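Long-range contacts in VIN1 (Oscarella pearsei, PDB 6BFI), which probably binds actin filaments and may play a role in cell-cell adhesion, as a member of the vinculin/alpha-catenin family: residues T775-S780 with D791-L796; L24-E29 with S718-I723; R700-M705 with K727-N732; P2-T7 with L122-D127; R679-W684 with S693-M698. All blocks are in the same frame, centred on the assembly; numbering follows the deposited sequence.

How the contacts relate
Four contacts join two helices of a mostly helical chain; contact 4 sets the irregular N-terminal segment on a helix. Contacts 1, 3, 4 and 5 are largely buried, while contact 2 is only partly so. Contacts 2 and 3 share helix 718-745, and contacts 3 and 5 share helix 690-710. Contact 1 touches contacts 2, 3 and 4. Contacts 1, 3 and 5 each join successive helices near the C-terminus through a lysine. In contacts 3 and 5 it forms a salt bridge across the contact; in contact 1 it bonds to a threonine, and its salt-bridge partner lies just outside the segments. Contacts 2 and 4 bridge distant parts of the sequence. Contact 2 uses a glutamate on a backbone N-H, and contact 4 relies on weaker bonds.

Contact 1. Residues T775-S780 with D791-L796; sequences TVKATS and DATDML
Lys777 lies against Ala792, Thr793 and Leu796 in a helical hairpin. The hairpin joins helix 763-778 to helix 786-817 through a short connection. Ala792 sits at the close point of the backbones, with its CB 4.0 Å from Lys777 CA. The same methyl has Val776 CG1 and Ser780 OG beside it. Leu796 meets the root of the lysine chain at about a right angle, with its CD2 4.0 Å from Lys777 CG. Lys777 leaves its backbone with CG beside the carbonyl carbon, then bends at chi2 (64°). Beyond the bend the chain is straight, and this takes the amine to Thr793. There Lys777 NZ donates a hydrogen bond to Thr793 OG1. The modelled distance between these two atoms, 2.5 Å, is short and its exact value is doubtful.

Asp789, one turn earlier in helix 786-817, holds both partners. It forms a salt bridge to Lys777 NZ through OD1, and its backbone carbonyl oxygen is hydrogen-bonded to Thr793 OG1. In the second shell, helix 718-745 adds Leu722 against Lys777. Helix 102-145 covers Val776 with Ile116. The end of helix 763-778 is also tied down by side chains. Thr779 OG1 bonds to Val776 O at 2.9 Å. Ser780 N and Ser780 OG both reach Lys777 O from the same face of its carbonyl plane, OG at 3.0 Å.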
# COMPACT_ATOMS: atom_id res chain seq x y z
N THR A 775 -25.84 -1.32 -16.05
CA THR A 775 -26.55 -1.42 -17.32
C THR A 775 -26.68 -2.87 -17.76
O THR A 775 -27.71 -3.26 -18.33
CB THR A 775 -25.83 -0.59 -18.39
OG1 THR A 775 -25.74 0.77 -17.96
CG2 THR A 775 -26.60 -0.65 -19.71
N VAL A 776 -25.66 -3.69 -17.49
CA VAL A 776 -25.74 -5.11 -17.84
C VAL A 776 -26.76 -5.82 -16.95
O VAL A 776 -27.54 -6.65 -17.42
CB VAL A 776 -24.35 -5.76 -17.74
CG1 VAL A 776 -24.44 -7.26 -17.96
CG2 VAL A 776 -23.41 -5.13 -18.76
N LYS A 777 -26.77 -5.50 -15.65
CA LYS A 777 -27.71 -6.13 -14.73
C LYS A 777 -29.15 -5.76 -15.07
O LYS A 777 -30.05 -6.61 -14.98
CB LYS A 777 -27.38 -5.73 -13.29
CG LYS A 777 -28.44 -6.10 -12.27
CD LYS A 777 -28.62 -7.60 -12.16
CE LYS A 777 -29.70 -7.95 -11.15
NZ LYS A 777 -29.89 -9.42 -11.02
N ALA A 778 -29.39 -4.51 -15.47
CA ALA A 778 -30.74 -4.08 -15.78
C ALA A 778 -31.31 -4.81 -16.99
O ALA A 778 -32.52 -5.04 -17.07
CB ALA A 778 -30.77 -2.57 -16.02
N THR A 779 -30.46 -5.19 -17.95
CA THR A 779 -30.90 -5.86 -19.16
C THR A 779 -30.97 -7.38 -19.00
O THR A 779 -31.23 -8.08 -19.98
CB THR A 779 -29.99 -5.51 -20.33
OG1 THR A 779 -28.64 -5.92 -20.02
CG2 THR A 779 -30.01 -4.01 -20.58
N SER A 780 -30.75 -7.89 -17.79
CA SER A 780 -30.82 -9.32 -17.53
C SER A 780 -31.84 -9.70 -16.47
O SER A 780 -32.43 -10.78 -16.57
CB SER A 780 -29.44 -9.86 -17.11
OG SER A 780 -28.99 -9.22 -15.93
N ASP A 791 -24.23 -13.93 -12.63
CA ASP A 791 -22.92 -13.30 -12.78
C ASP A 791 -23.04 -11.78 -12.80
O ASP A 791 -22.21 -11.08 -12.22
CB ASP A 791 -22.24 -13.80 -14.05
CG ASP A 791 -21.98 -15.30 -14.02
OD1 ASP A 791 -22.05 -15.89 -12.92
OD2 ASP A 791 -21.70 -15.88 -15.09
N ALA A 792 -24.08 -11.25 -13.47
CA ALA A 792 -24.29 -9.81 -13.47
C ALA A 792 -24.51 -9.28 -12.06
O ALA A 792 -23.94 -8.26 -11.67
CB ALA A 792 -25.48 -9.46 -14.37
N THR A 793 -25.33 -9.99 -11.27
CA THR A 793 -25.55 -9.60 -9.89
C THR A 793 -24.25 -9.61 -9.09
O THR A 793 -23.92 -8.64 -8.41
CB THR A 793 -26.59 -10.53 -9.25
OG1 THR A 793 -27.83 -10.41 -9.94
CG2 THR A 793 -26.79 -10.17 -7.78
N ASP A 794 -23.49 -10.71 -9.19
CA ASP A 794 -22.28 -10.84 -8.37
C ASP A 794 -21.24 -9.79 -8.74
O ASP A 794 -20.56 -9.24 -7.86
CB ASP A 794 -21.71 -12.25 -8.52
CG ASP A 794 -22.69 -13.33 -8.10
OD1 ASP A 794 -23.68 -12.99 -7.42
OD2 ASP A 794 -22.47 -14.50 -8.46
N MET A 795 -21.09 -9.50 -10.03
CA MET A 795 -20.15 -8.47 -10.44
C MET A 795 -20.60 -7.09 -9.98
O MET A 795 -19.79 -6.29 -9.50
CB MET A 795 -19.96 -8.49 -11.96
CG MET A 795 -19.31 -9.77 -12.46
SD MET A 795 -19.25 -9.87 -14.26
CE MET A 795 -18.07 -8.57 -14.63
N LEU A 796 -21.90 -6.80 -10.10
CA LEU A 796 -22.41 -5.51 -9.64
C LEU A 796 -22.18 -5.34 -8.14
O LEU A 796 -21.69 -4.29 -7.70
CB LEU A 796 -23.89 -5.37 -9.98
CG LEU A 796 -24.55 -4.06 -9.52
CD1 LEU A 796 -23.85 -2.85 -10.11
CD2 LEU A 796 -26.03 -4.06 -9.87

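Contact 2. Residues L24-E29 with S718-I723; sequences LVLFHE and SKADLI
Glu29 reaches over Ala720 to a backbone N-H near the start of helix 718-745. Its CG lies anti to the carbonyl carbon (chi1 -79°) and the chain bends at chi2, which brings the carboxylate over Ala720. Glu29 OE1 accepts from Ala720 N at 2.7 Å. The bond is nearly straight, with an angle of 166° at the hydrogen. The N-H does not lie in the carboxylate plane but meets OE1 from above it. The Ala720 methyl packs under the same group, with CB 3.4 Å from Glu29 CD. The other oxygen, OE2, is hydrogen-bonded to Arg717 N. Two backbone N-H groups thus hold the two oxygens and limit the turning of the carboxylate. The start of the helix would probably also steady its negative charge.

The apolar side chains fill the rest of the contact. Leu26 brings one branch to Ala720, with CD2 3.6 Å from CB. Val25 and Ile723 meet at a slant, with Val25 CB 3.9 Å from Ile723 CD1. Val25 CG1 also lies across the base of Lys719, 3.9 Å from its CB. The rest of the Lys719 chain leads away from helix 8-32; the side chain touches Leu109 of helix 102-145 and Ala778. The two helix segments run at 135° to each other. This joins the first helix of the chain to a helix near its C-terminus, consistent with the head-to-tail packing known in the vinculin family.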
# COMPACT_ATOMS: atom_id res chain seq x y z
N LEU A 24 -31.48 3.43 -24.15
CA LEU A 24 -32.60 2.73 -24.77
C LEU A 24 -33.57 2.20 -23.72
O LEU A 24 -34.80 2.34 -23.87
CB LEU A 24 -32.09 1.59 -25.65
CG LEU A 24 -31.54 1.99 -27.02
CD1 LEU A 24 -30.96 0.77 -27.73
CD2 LEU A 24 -32.63 2.64 -27.85
N VAL A 25 -33.05 1.61 -22.65
CA VAL A 25 -33.92 1.14 -21.58
C VAL A 25 -34.65 2.31 -20.93
O VAL A 25 -35.85 2.22 -20.64
CB VAL A 25 -33.10 0.33 -20.55
CG1 VAL A 25 -33.98 -0.08 -19.37
CG2 VAL A 25 -32.48 -0.89 -21.20
N LEU A 26 -33.94 3.42 -20.70
CA LEU A 26 -34.56 4.58 -20.07
C LEU A 26 -35.69 5.14 -20.93
O LEU A 26 -36.73 5.55 -20.40
CB LEU A 26 -33.51 5.66 -19.80
CG LEU A 26 -32.37 5.35 -18.83
CD1 LEU A 26 -31.35 6.48 -18.82
CD2 LEU A 26 -32.90 5.09 -17.43
N PHE A 27 -35.50 5.18 -22.25
CA PHE A 27 -36.56 5.64 -23.14
C PHE A 27 -37.74 4.68 -23.14
O PHE A 27 -38.90 5.11 -23.12
CB PHE A 27 -36.02 5.80 -24.56
CG PHE A 27 -35.40 7.14 -24.83
CD1 PHE A 27 -36.03 8.31 -24.44
CD2 PHE A 27 -34.19 7.23 -25.49
CE1 PHE A 27 -35.46 9.54 -24.70
CE2 PHE A 27 -33.61 8.46 -25.74
CZ PHE A 27 -34.24 9.61 -25.35
N HIS A 28 -37.46 3.37 -23.17
CA HIS A 28 -38.54 2.39 -23.14
C HIS A 28 -39.38 2.53 -21.88
O HIS A 28 -40.61 2.43 -21.93
CB HIS A 28 -37.99 0.97 -23.25
CG HIS A 28 -39.05 -0.08 -23.13
ND1 HIS A 28 -40.08 -0.20 -24.03
CD2 HIS A 28 -39.24 -1.05 -22.20
CE1 HIS A 28 -40.86 -1.21 -23.67
NE2 HIS A 28 -40.37 -1.74 -22.56
N GLU A 29 -38.74 2.76 -20.73
CA GLU A 29 -39.51 3.00 -19.52
C GLU A 29 -40.14 4.38 -19.50
O GLU A 29 -41.14 4.59 -18.80
CB GLU A 29 -38.62 2.80 -18.28
CG GLU A 29 -38.42 1.34 -17.91
CD GLU A 29 -38.25 1.14 -16.42
OE1 GLU A 29 -37.31 0.41 -16.02
OE2 GLU A 29 -39.05 1.71 -15.65
N SER A 718 -37.92 -1.44 -12.41
CA SER A 718 -36.71 -1.22 -11.62
C SER A 718 -35.47 -1.02 -12.48
O SER A 718 -34.43 -0.61 -11.94
CB SER A 718 -36.49 -2.39 -10.66
OG SER A 718 -37.66 -2.66 -9.91
N LYS A 719 -35.54 -1.29 -13.78
CA LYS A 719 -34.36 -1.21 -14.63
C LYS A 719 -33.92 0.23 -14.83
O LYS A 719 -32.74 0.56 -14.63
CB LYS A 719 -34.65 -1.88 -15.98
CG LYS A 719 -35.21 -3.29 -15.83
CD LYS A 719 -36.01 -3.70 -17.05
CE LYS A 719 -36.76 -4.99 -16.78
NZ LYS A 719 -35.85 -6.10 -16.40
N ALA A 720 -34.84 1.11 -15.21
CA ALA A 720 -34.50 2.51 -15.41
C ALA A 720 -34.03 3.15 -14.11
O ALA A 720 -33.09 3.96 -14.10
CB ALA A 720 -35.69 3.28 -15.97
N ASP A 721 -34.66 2.79 -12.99
CA ASP A 721 -34.22 3.29 -11.69
C ASP A 721 -32.82 2.79 -11.36
O ASP A 721 -32.02 3.51 -10.76
CB ASP A 721 -35.21 2.89 -10.61
CG ASP A 721 -36.59 3.50 -10.82
OD1 ASP A 721 -36.66 4.60 -11.40
OD2 ASP A 721 -37.60 2.88 -10.41
N LEU A 722 -32.50 1.56 -11.76
CA LEU A 722 -31.16 1.02 -11.52
C LEU A 722 -30.12 1.77 -12.33
O LEU A 722 -29.08 2.19 -11.79
CB LEU A 722 -31.13 -0.47 -11.85
CG LEU A 722 -29.76 -1.15 -11.86
CD1 LEU A 722 -29.00 -0.89 -10.57
CD2 LEU A 722 -29.91 -2.65 -12.10
N ILE A 723 -30.37 1.97 -13.62
CA ILE A 723 -29.39 2.64 -14.48
C ILE A 723 -29.21 4.09 -14.05
O ILE A 723 -28.08 4.56 -13.84
CB ILE A 723 -29.83 2.54 -15.95
CG1 ILE A 723 -29.88 1.07 -16.39
CG2 ILE A 723 -28.89 3.34 -16.84
CD1 ILE A 723 -30.39 0.87 -17.80

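Contact 3. Residues R700-M705 with K727-N732; sequences RKMAMM and KEIALN
Lys701 faces Ile729 where two helices run almost antiparallel, their segments turned by 157° with axes 9.7 Å apart at closest approach. Ile729 is the wedge of the contact. Its CG1 touches Lys701 CB at 3.6 Å. Its end methyl CD1 lies as close to Met702 CA, so it fits against the backbone of the other helix. Two methionine methyls close on that same CD1. Met705 CE lies 3.7 Å and Met702 CE 3.9 Å from Ile729 CD1. Met702 gets there by bends at chi2 and chi3, which fold its end back toward the isoleucine.

Lys701 then runs out past Ile729 and bends at its last torsion (chi4 -62°). This turns the amine to Glu728, and Lys701 NZ forms a salt bridge with Glu728 OE2 at 3.1 Å. The amine meets that oxygen on its anti side, 32° out of the carboxylate plane. On its way the lysine crosses Asn732 at about a right angle, with Lys701 CE 3.6 Å from Asn732 ND2. Glu728 has a second positive partner, since its OE1 is bridged to Arg724.

The contact joins successive helices, 690-710 and 718-745, within a bundle of helices. Helix 786-817 covers Met702 and Ile729 through Leu803. Helix 763-778 adds Leu770, which touches both Met705 and Ile729.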
# COMPACT_ATOMS: atom_id res chain seq x y z
N ARG A 700 -27.12 6.93 0.60
CA ARG A 700 -28.55 6.85 0.31
C ARG A 700 -28.79 6.31 -1.10
O ARG A 700 -29.56 5.37 -1.30
CB ARG A 700 -29.20 8.23 0.47
CG ARG A 700 -29.03 8.86 1.84
CD ARG A 700 -29.69 10.23 1.89
NE ARG A 700 -29.41 10.94 3.14
CZ ARG A 700 -28.63 12.01 3.23
NH1 ARG A 700 -28.05 12.52 2.15
NH2 ARG A 700 -28.43 12.59 4.41
N LYS A 701 -28.11 6.91 -2.09
CA LYS A 701 -28.26 6.46 -3.47
C LYS A 701 -27.89 5.00 -3.63
O LYS A 701 -28.56 4.25 -4.36
CB LYS A 701 -27.42 7.34 -4.39
CG LYS A 701 -27.87 8.80 -4.44
CD LYS A 701 -26.90 9.64 -5.27
CE LYS A 701 -27.40 11.06 -5.43
NZ LYS A 701 -28.70 11.13 -6.14
N MET A 702 -26.83 4.55 -2.96
CA MET A 702 -26.40 3.16 -3.09
C MET A 702 -27.42 2.21 -2.48
O MET A 702 -27.65 1.11 -3.00
CB MET A 702 -25.03 2.97 -2.44
CG MET A 702 -24.44 1.58 -2.65
SD MET A 702 -23.95 1.23 -4.36
CE MET A 702 -22.53 2.30 -4.53
N ALA A 703 -28.06 2.62 -1.37
CA ALA A 703 -29.15 1.82 -0.81
C ALA A 703 -30.32 1.73 -1.78
O ALA A 703 -30.92 0.66 -1.95
CB ALA A 703 -29.60 2.42 0.52
N MET A 704 -30.65 2.85 -2.44
CA MET A 704 -31.68 2.81 -3.47
C MET A 704 -31.31 1.84 -4.59
O MET A 704 -32.16 1.10 -5.09
CB MET A 704 -31.94 4.20 -4.03
CG MET A 704 -32.44 5.19 -3.00
SD MET A 704 -33.81 4.52 -2.03
CE MET A 704 -35.05 4.29 -3.30
N MET A 705 -30.03 1.83 -4.99
CA MET A 705 -29.59 0.87 -5.99
C MET A 705 -29.82 -0.56 -5.52
O MET A 705 -30.32 -1.40 -6.27
CB MET A 705 -28.12 1.07 -6.35
CG MET A 705 -27.57 -0.08 -7.20
SD MET A 705 -25.85 0.03 -7.72
CE MET A 705 -25.90 1.51 -8.71
N LYS A 727 -25.86 6.05 -12.57
CA LYS A 727 -25.27 7.27 -13.11
C LYS A 727 -25.19 8.36 -12.05
O LYS A 727 -24.20 9.11 -11.99
CB LYS A 727 -26.07 7.74 -14.33
CG LYS A 727 -26.05 6.75 -15.49
CD LYS A 727 -26.39 7.43 -16.81
CE LYS A 727 -27.73 6.97 -17.35
NZ LYS A 727 -28.06 7.64 -18.64
N GLU A 728 -26.21 8.46 -11.20
CA GLU A 728 -26.18 9.45 -10.13
C GLU A 728 -25.07 9.15 -9.13
O GLU A 728 -24.37 10.07 -8.67
CB GLU A 728 -27.54 9.50 -9.42
CG GLU A 728 -28.54 10.44 -10.09
CD GLU A 728 -29.97 10.18 -9.67
OE1 GLU A 728 -30.87 10.30 -10.53
OE2 GLU A 728 -30.20 9.86 -8.49
N ILE A 729 -24.86 7.88 -8.80
CA ILE A 729 -23.76 7.51 -7.91
C ILE A 729 -22.43 7.83 -8.57
O ILE A 729 -21.47 8.25 -7.90
CB ILE A 729 -23.86 6.02 -7.53
CG1 ILE A 729 -25.11 5.77 -6.70
CG2 ILE A 729 -22.62 5.58 -6.75
CD1 ILE A 729 -25.31 4.32 -6.32
N ALA A 730 -22.34 7.66 -9.89
CA ALA A 730 -21.10 7.97 -10.59
C ALA A 730 -20.79 9.47 -10.52
O ALA A 730 -19.66 9.87 -10.26
CB ALA A 730 -21.18 7.51 -12.05
N LEU A 731 -21.81 10.30 -10.76
CA LEU A 731 -21.60 11.75 -10.67
C LEU A 731 -21.23 12.17 -9.26
O LEU A 731 -20.35 13.02 -9.06
CB LEU A 731 -22.86 12.48 -11.15
CG LEU A 731 -22.78 14.00 -11.30
CD1 LEU A 731 -21.62 14.38 -12.21
CD2 LEU A 731 -24.09 14.54 -11.84
N ASN A 732 -21.89 11.58 -8.26
CA ASN A 732 -21.52 11.84 -6.87
C ASN A 732 -20.07 11.47 -6.60
O ASN A 732 -19.36 12.18 -5.88
CB ASN A 732 -22.46 11.09 -5.92
CG ASN A 732 -23.53 11.99 -5.33
OD1 ASN A 732 -23.85 13.04 -5.88
ND2 ASN A 732 -24.10 11.57 -4.21

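Contact 4. Residues P2-T7 with L122-D127; sequences PVKFHT and LLMCAD
His6 meets Met124 and Asp127 with the edge of its ring. The polar contacts are weak ones. His6 NE2 points a weak but nearly straight hydrogen bond, 170° at the hydrogen, at Met124 SD, 3.2 Å away. The sulfur lies in the ring plane, so this is also an edge-on Met-aromatic contact. Bends at chi2 and chi3 of Met124 help set the sulfur there. Asp127 OD2 lies at the same ring edge, 3.1 Å from His6 CE1. The carboxylate stands nearly upright to the ring, their planes 82° apart. Thr7 OG1 gives a long, weak hydrogen bond of 3.5 Å to Asp127 OD1.

The segment 2-7 is the irregular lead into helix 8-32, and it passes along helix 102-145 in this all-helical fold. Asp127 OD1 has its stronger partner in Arg178, by a salt bridge.

The apolar contact is made by the base of Lys4. Lys4 CG rests 3.7 Å from Met124 CG, while Lys4 NZ is hydrogen-bonded to Thr252 OG1.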
# COMPACT_ATOMS: atom_id res chain seq x y z
N PRO A 2 -18.01 -13.29 -18.84
CA PRO A 2 -18.43 -11.98 -18.33
C PRO A 2 -17.81 -10.83 -19.11
O PRO A 2 -16.80 -10.98 -19.80
CB PRO A 2 -17.92 -11.99 -16.88
CG PRO A 2 -17.65 -13.43 -16.56
CD PRO A 2 -17.22 -14.04 -17.85
N VAL A 3 -18.44 -9.67 -18.99
CA VAL A 3 -17.92 -8.46 -19.63
C VAL A 3 -16.59 -8.08 -18.98
O VAL A 3 -16.39 -8.27 -17.77
CB VAL A 3 -18.95 -7.32 -19.54
CG1 VAL A 3 -19.27 -6.98 -18.08
CG2 VAL A 3 -18.45 -6.09 -20.29
N LYS A 4 -15.67 -7.56 -19.79
CA LYS A 4 -14.33 -7.23 -19.34
C LYS A 4 -14.03 -5.76 -19.58
O LYS A 4 -14.52 -5.15 -20.55
CB LYS A 4 -13.28 -8.09 -20.06
CG LYS A 4 -13.42 -9.59 -19.83
CD LYS A 4 -13.17 -9.94 -18.37
CE LYS A 4 -13.26 -11.44 -18.15
NZ LYS A 4 -12.91 -11.81 -16.74
N PHE A 5 -13.23 -5.18 -18.68
CA PHE A 5 -12.75 -3.81 -18.85
C PHE A 5 -11.36 -3.63 -18.26
O PHE A 5 -11.03 -2.55 -17.76
CB PHE A 5 -13.72 -2.79 -18.21
CG PHE A 5 -14.73 -3.41 -17.29
CD1 PHE A 5 -14.36 -3.89 -16.04
CD2 PHE A 5 -16.06 -3.50 -17.67
CE1 PHE A 5 -15.30 -4.45 -15.19
CE2 PHE A 5 -17.00 -4.06 -16.83
CZ PHE A 5 -16.62 -4.54 -15.59
N HIS A 6 -10.52 -4.66 -18.33
CA HIS A 6 -9.15 -4.61 -17.85
C HIS A 6 -8.21 -3.90 -18.81
O HIS A 6 -7.01 -3.80 -18.53
CB HIS A 6 -8.63 -6.02 -17.57
CG HIS A 6 -8.71 -6.94 -18.76
ND1 HIS A 6 -7.61 -7.28 -19.51
CD2 HIS A 6 -9.77 -7.58 -19.32
CE1 HIS A 6 -7.98 -8.09 -20.49
NE2 HIS A 6 -9.29 -8.29 -20.39
N THR A 7 -8.73 -3.39 -19.93
CA THR A 7 -7.94 -2.80 -20.99
C THR A 7 -8.56 -1.47 -21.41
O THR A 7 -9.79 -1.36 -21.48
CB THR A 7 -7.85 -3.77 -22.18
OG1 THR A 7 -6.74 -4.67 -21.99
CG2 THR A 7 -7.67 -3.04 -23.50
N LEU A 122 -15.77 -10.12 -28.34
CA LEU A 122 -15.10 -9.82 -29.60
C LEU A 122 -13.71 -9.23 -29.36
O LEU A 122 -12.73 -9.65 -29.98
CB LEU A 122 -15.95 -8.85 -30.43
CG LEU A 122 -16.52 -9.40 -31.73
CD1 LEU A 122 -17.12 -8.29 -32.56
CD2 LEU A 122 -15.44 -10.13 -32.51
N LEU A 123 -13.61 -8.26 -28.45
CA LEU A 123 -12.29 -7.73 -28.11
C LEU A 123 -11.48 -8.72 -27.27
O LEU A 123 -10.25 -8.67 -27.30
CB LEU A 123 -12.44 -6.40 -27.38
CG LEU A 123 -13.10 -5.28 -28.19
CD1 LEU A 123 -13.52 -4.12 -27.30
CD2 LEU A 123 -12.16 -4.79 -29.29
N MET A 124 -12.15 -9.64 -26.57
CA MET A 124 -11.47 -10.51 -25.62
C MET A 124 -10.76 -11.68 -26.30
O MET A 124 -9.76 -12.17 -25.76
CB MET A 124 -12.46 -11.04 -24.58
CG MET A 124 -12.44 -10.27 -23.28
SD MET A 124 -10.77 -10.07 -22.62
CE MET A 124 -10.29 -11.77 -22.36
N CYS A 125 -11.24 -12.16 -27.45
CA CYS A 125 -10.47 -13.19 -28.14
C CYS A 125 -9.16 -12.62 -28.68
O CYS A 125 -8.12 -13.28 -28.64
CB CYS A 125 -11.30 -13.84 -29.25
SG CYS A 125 -12.07 -12.72 -30.43
N ALA A 126 -9.19 -11.37 -29.16
CA ALA A 126 -7.96 -10.69 -29.55
C ALA A 126 -7.04 -10.48 -28.36
O ALA A 126 -5.84 -10.77 -28.43
CB ALA A 126 -8.29 -9.36 -30.22
N ASP A 127 -7.59 -9.99 -27.24
CA ASP A 127 -6.77 -9.79 -26.05
C ASP A 127 -6.14 -11.10 -25.58
O ASP A 127 -4.98 -11.12 -25.16
CB ASP A 127 -7.61 -9.17 -24.93
CG ASP A 127 -6.78 -8.79 -23.72
OD1 ASP A 127 -6.28 -7.65 -23.67
OD2 ASP A 127 -6.64 -9.63 -22.80

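Contact 5. Residues R679-W684 with S693-M698; sequences READQW and SLVKQM
Asp682 and Lys696 are brought together by two torsions. Asp682 CG lies anti to the backbone N (chi1 -169°), which swings the carboxylate toward helix 690-710. In Lys696, chi1 of -96° lies off the usual staggered value, and beyond CG the chain is fully extended. The two chains approach at an angle. Lys696 NZ forms a salt bridge with Asp682 OD1 at 3.0 Å, using the anti lone pair of that oxygen. The lysine chain also runs close over the backbone of its partner, with CE 3.6 Å from Asp682 CA.

Beside this polar pair lies a small apolar contact. Ala681 CB touches Val695 CG1 at 3.9 Å, and Lys696 CG is 4.2 Å from Ala681 CB. The contact links the end of helix 669-682 to helix 690-710 across a short connection. Helix 786-817 covers Val695 with Val807 and Ile811.

Asp682 OD1 also has a salt bridge to Arg659. Lys835, near the C-terminus, makes a long and weak ion pair with the same oxygen, and its amine lies close to that of Lys696. One carboxylate thus gathers several positive groups. This would probably keep Asp682 ionised and offset the repulsion between the two lysines.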
# COMPACT_ATOMS: atom_id res chain seq x y z
N ARG A 679 -22.98 4.93 8.12
CA ARG A 679 -22.67 4.94 9.55
C ARG A 679 -21.31 5.55 9.82
O ARG A 679 -21.12 6.20 10.85
CB ARG A 679 -22.74 3.52 10.11
CG ARG A 679 -22.90 3.46 11.61
CD ARG A 679 -23.50 2.13 12.03
NE ARG A 679 -24.81 1.89 11.42
CZ ARG A 679 -25.02 1.06 10.41
NH1 ARG A 679 -24.01 0.38 9.89
NH2 ARG A 679 -26.24 0.90 9.91
N GLU A 680 -20.35 5.36 8.91
CA GLU A 680 -19.05 6.01 9.07
C GLU A 680 -19.19 7.53 9.00
O GLU A 680 -18.59 8.25 9.80
CB GLU A 680 -18.07 5.51 8.01
CG GLU A 680 -16.69 6.14 8.08
CD GLU A 680 -15.92 5.72 9.32
OE1 GLU A 680 -16.19 4.62 9.85
OE2 GLU A 680 -15.04 6.49 9.76
N ALA A 681 -19.98 8.02 8.05
CA ALA A 681 -20.15 9.47 7.91
C ALA A 681 -21.16 10.06 8.89
O ALA A 681 -21.17 11.28 9.08
CB ALA A 681 -20.58 9.80 6.48
N ASP A 682 -21.99 9.23 9.53
CA ASP A 682 -23.07 9.75 10.36
C ASP A 682 -22.58 10.29 11.69
O ASP A 682 -23.23 11.16 12.28
CB ASP A 682 -24.12 8.66 10.60
CG ASP A 682 -25.40 9.20 11.22
OD1 ASP A 682 -25.78 10.34 10.89
OD2 ASP A 682 -26.02 8.48 12.03
N GLN A 683 -21.44 9.80 12.19
CA GLN A 683 -20.91 10.27 13.46
C GLN A 683 -20.38 11.70 13.38
O GLN A 683 -20.05 12.28 14.42
CB GLN A 683 -19.81 9.33 13.96
CG GLN A 683 -18.75 8.99 12.92
CD GLN A 683 -17.73 7.99 13.44
OE1 GLN A 683 -17.43 7.95 14.63
NE2 GLN A 683 -17.20 7.17 12.54
N TRP A 684 -20.29 12.28 12.19
CA TRP A 684 -19.87 13.66 12.00
C TRP A 684 -21.08 14.53 11.64
O TRP A 684 -21.95 14.10 10.88
CB TRP A 684 -18.82 13.77 10.89
CG TRP A 684 -17.67 12.84 11.06
CD1 TRP A 684 -17.54 11.60 10.52
CD2 TRP A 684 -16.48 13.09 11.81
NE1 TRP A 684 -16.34 11.05 10.89
CE2 TRP A 684 -15.67 11.94 11.69
CE3 TRP A 684 -16.02 14.16 12.58
CZ2 TRP A 684 -14.42 11.84 12.30
CZ3 TRP A 684 -14.78 14.05 13.19
CH2 TRP A 684 -14.00 12.90 13.05
N SER A 693 -21.56 15.44 3.56
CA SER A 693 -22.83 15.54 2.84
C SER A 693 -22.81 14.68 1.58
O SER A 693 -23.73 13.89 1.34
CB SER A 693 -23.11 17.00 2.49
OG SER A 693 -22.89 17.84 3.61
N LEU A 694 -21.76 14.82 0.77
CA LEU A 694 -21.65 14.02 -0.45
C LEU A 694 -21.63 12.53 -0.13
O LEU A 694 -22.24 11.73 -0.85
CB LEU A 694 -20.39 14.40 -1.23
CG LEU A 694 -20.19 15.87 -1.62
CD1 LEU A 694 -19.00 16.01 -2.56
CD2 LEU A 694 -21.45 16.44 -2.25
N VAL A 695 -20.94 12.15 0.95
CA VAL A 695 -20.82 10.73 1.27
C VAL A 695 -22.14 10.17 1.76
O VAL A 695 -22.54 9.06 1.39
CB VAL A 695 -19.69 10.52 2.30
CG1 VAL A 695 -19.71 9.10 2.78
CG2 VAL A 695 -18.34 10.85 1.67
N LYS A 696 -22.86 10.92 2.61
CA LYS A 696 -24.17 10.47 3.06
C LYS A 696 -25.13 10.32 1.88
O LYS A 696 -25.84 9.31 1.76
CB LYS A 696 -24.73 11.43 4.10
CG LYS A 696 -24.48 11.02 5.54
CD LYS A 696 -25.09 12.02 6.50
CE LYS A 696 -25.00 11.54 7.94
NZ LYS A 696 -25.56 12.54 8.90
N GLN A 697 -25.17 11.33 1.00
CA GLN A 697 -26.01 11.24 -0.19
C GLN A 697 -25.65 10.02 -1.03
O GLN A 697 -26.53 9.31 -1.52
CB GLN A 697 -25.87 12.53 -1.01
CG GLN A 697 -26.80 12.62 -2.21
CD GLN A 697 -28.18 13.14 -1.85
OE1 GLN A 697 -28.65 12.98 -0.72
NE2 GLN A 697 -28.84 13.77 -2.82
N MET A 698 -24.35 9.75 -1.18
CA MET A 698 -23.92 8.59 -1.95
C MET A 698 -24.37 7.29 -1.30
O MET A 698 -24.74 6.34 -1.99
CB MET A 698 -22.40 8.61 -2.11
CG MET A 698 -21.86 7.58 -3.10
SD MET A 698 -20.09 7.74 -3.36
CE MET A 698 -19.95 9.51 -3.64